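A-type flavoprotein (Giardia intestinalis, PDB 2Q9U) scavenges O2, probably reducing it at a diiron centre with electrons passed on by a bound FMN. Local coordinates at residues Glu114-Lys117 and Ile118-Met122. Residues are numbered along the deposited sequence; the frame is centred on the assembly and turned at random.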
ATOM      1  N   GLU A 114      11.918  36.056   8.806  1.00 17.34           N
ATOM      2  CA  GLU A 114      10.477  36.141   9.091  1.00 19.91           C
ATOM      3  C   GLU A 114       9.801  34.762   9.126  1.00 18.75           C
ATOM      4  O   GLU A 114       9.020  34.467  10.036  1.00 18.09           O
ATOM      5  CB  GLU A 114       9.803  37.049   8.058  1.00 19.84           C
ATOM      6  CG  GLU A 114      10.194  38.518   8.281  1.00 23.89           C
ATOM      7  CD  GLU A 114       9.762  39.472   7.181  1.00 24.28           C
ATOM      8  OE1 GLU A 114       9.415  39.032   6.062  1.00 30.63           O
ATOM      9  OE2 GLU A 114       9.767  40.694   7.456  1.00 29.42           O
ATOM     10  N   HIS A 115      10.122  33.918   8.144  1.00 18.56           N
ATOM     11  CA  HIS A 115       9.519  32.590   8.051  1.00 18.49           C
ATOM     12  C   HIS A 115      10.057  31.650   9.141  1.00 17.44           C
ATOM     13  O   HIS A 115       9.280  30.916   9.754  1.00 17.89           O
ATOM     14  CB  HIS A 115       9.666  31.995   6.632  1.00 18.82           C
ATOM     15  CG  HIS A 115       8.856  32.706   5.582  1.00 22.16           C
ATOM     16  ND1 HIS A 115       9.017  32.471   4.232  1.00 23.90           N
ATOM     17  CD2 HIS A 115       7.910  33.675   5.681  1.00 25.77           C
ATOM     18  CE1 HIS A 115       8.199  33.253   3.545  1.00 25.09           C
ATOM     19  NE2 HIS A 115       7.513  33.991   4.401  1.00 25.76           N
ATOM     20  N   LEU A 116      11.375  31.670   9.385  1.00 16.56           N
ATOM     21  CA  LEU A 116      11.964  30.876  10.466  1.00 15.86           C
ATOM     22  C   LEU A 116      11.342  31.211  11.832  1.00 16.35           C
ATOM     23  O   LEU A 116      11.032  30.327  12.639  1.00 16.28           O
ATOM     24  CB  LEU A 116      13.497  31.100  10.551  1.00 15.25           C
ATOM     25  CG  LEU A 116      14.366  30.465   9.472  1.00 14.30           C
ATOM     26  CD1 LEU A 116      15.821  31.023   9.534  1.00 15.44           C
ATOM     27  CD2 LEU A 116      14.350  28.939   9.564  1.00 15.32           C
ATOM     28  N   LYS A 117      11.189  32.499  12.106  1.00 16.64           N
ATOM     29  CA  LYS A 117      10.570  32.896  13.380  1.00 16.83           C
ATOM     30  C   LYS A 117       9.112  32.445  13.507  1.00 17.70           C
ATOM     31  O   LYS A 117       8.700  31.977  14.573  1.00 18.52           O
ATOM     32  CB  LYS A 117      10.677  34.405  13.587  1.00 17.01           C
ATOM     33  CG  LYS A 117      12.029  34.943  13.949  1.00 16.51           C
ATOM     34  CD  LYS A 117      11.931  36.479  13.930  1.00 21.12           C
ATOM     35  CE  LYS A 117      13.240  37.147  14.258  1.00 25.97           C
ATOM     36  NZ  LYS A 117      13.099  38.652  14.322  1.00 27.37           N
ATOM     37  N   ILE A 118       8.336  32.547  12.431  1.00 18.70           N
ATOM     38  CA  ILE A 118       6.908  32.158  12.489  1.00 19.24           C
ATOM     39  C   ILE A 118       6.763  30.648  12.672  1.00 18.50           C
ATOM     40  O   ILE A 118       5.926  30.172  13.456  1.00 18.09           O
ATOM     41  CB  ILE A 118       6.132  32.600  11.232  1.00 20.12           C
ATOM     42  CG1 ILE A 118       5.978  34.123  11.221  1.00 22.63           C
ATOM     43  CG2 ILE A 118       4.719  31.993  11.246  1.00 21.54           C
ATOM     44  CD1 ILE A 118       5.437  34.662   9.937  1.00 27.97           C
ATOM     45  N   LEU A 119       7.616  29.903  12.006  1.00 17.48           N
ATOM     46  CA  LEU A 119       7.583  28.468  12.061  1.00 16.96           C
ATOM     47  C   LEU A 119       8.145  27.880  13.347  1.00 16.97           C
ATOM     48  O   LEU A 119       7.741  26.870  13.778  1.00 17.26           O
ATOM     49  CB  LEU A 119       8.274  27.863  10.854  1.00 16.15           C
ATOM     50  CG  LEU A 119       7.479  28.022   9.580  1.00 16.66           C
ATOM     51  CD1 LEU A 119       8.264  27.757   8.371  1.00 15.52           C
ATOM     52  CD2 LEU A 119       6.214  27.201   9.632  1.00 16.54           C
ATOM     53  N   TYR A 120       9.125  28.536  13.909  1.00 16.64           N
ATOM     54  CA  TYR A 120      10.057  27.789  14.747  1.00 16.38           C
ATOM     55  C   TYR A 120      10.358  28.538  16.041  1.00 16.86           C
ATOM     56  O   TYR A 120      10.885  27.965  16.994  1.00 17.83           O
ATOM     57  CB  TYR A 120      11.354  27.509  13.986  1.00 15.56           C
ATOM     58  CG  TYR A 120      11.159  26.717  12.713  1.00 15.10           C
ATOM     59  CD1 TYR A 120      10.388  25.563  12.702  1.00 13.88           C
ATOM     60  CD2 TYR A 120      11.748  27.125  11.523  1.00 14.84           C
ATOM     61  CE1 TYR A 120      10.207  24.836  11.540  1.00 11.31           C
ATOM     62  CE2 TYR A 120      11.573  26.404  10.356  1.00 13.19           C
ATOM     63  CZ  TYR A 120      10.801  25.261  10.371  1.00 12.95           C
ATOM     64  OH  TYR A 120      10.625  24.541   9.212  1.00 15.31           O
ATOM     65  N   GLY A 121      10.020  29.823  16.066  1.00 17.75           N
ATOM     66  CA  GLY A 121      10.215  30.640  17.251  1.00 18.36           C
ATOM     67  C   GLY A 121      11.551  31.355  17.234  1.00 18.84           C
ATOM     68  O   GLY A 121      11.636  32.506  16.788  1.00 19.25           O
ATOM     69  N   MET A 122      12.578  30.645  17.701  1.00 19.03           N
ATOM     70  CA  MET A 122      13.966  31.121  17.754  1.00 19.78           C
ATOM     71  C   MET A 122      14.030  32.499  18.405  1.00 21.00           C
ATOM     72  O   MET A 122      14.728  33.398  17.931  1.00 19.90           O
ATOM     73  CB  MET A 122      14.607  31.133  16.347  1.00 19.56           C
ATOM     74  CG  MET A 122      14.631  29.714  15.696  1.00 18.68           C
ATOM     75  SD  MET A 122      15.274  29.730  14.004  1.00 17.90           S
ATOM     76  CE  MET A 122      16.934  30.347  14.265  1.00 13.80           C
TER
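The ring of Tyr120 is met on its CD2-CE2 side by Leu116, whose CD2 methyl lies 3.7 Å from Tyr120 CD2, while CB of the adjacent Leu119 sits over the centre of one ring face. Tyr120 CG stands beside its own backbone N (chi1 -59°), which turns the ring back toward Leu116. The backbone, with phi moved to -136°, brings Tyr120 CB to 3.1 Å from Leu116 O. That carbonyl also accepts a weak hydrogen bond from Tyr120 N, bent to 120° at the hydrogen, whereas the preceding turn is regular: Leu119 N reaches His115 O at 3.0 Å. Gly121, with positive phi, turns the chain out of the helix, and its N-H donates to Lys117 O (N to O 2.9 Å) from above the carbonyl plane. Beyond it, Met122 runs extended through chi2 (176°), carrying SD to 4.1 Å from Leu116 CB. Tyr120 OH is held by Ala86 O and His115 ND1 by Asp155, while the His115 ring meets Phe382 of the second subunit, consistent with the head-to-tail dimer of flavodiiron proteins. Helix 110-120 is the crossover of a beta-alpha-beta unit between strands 105-108 and 127-129, and Leu116, Lys117 and Met122 all pack on Trp127 of the latter strand.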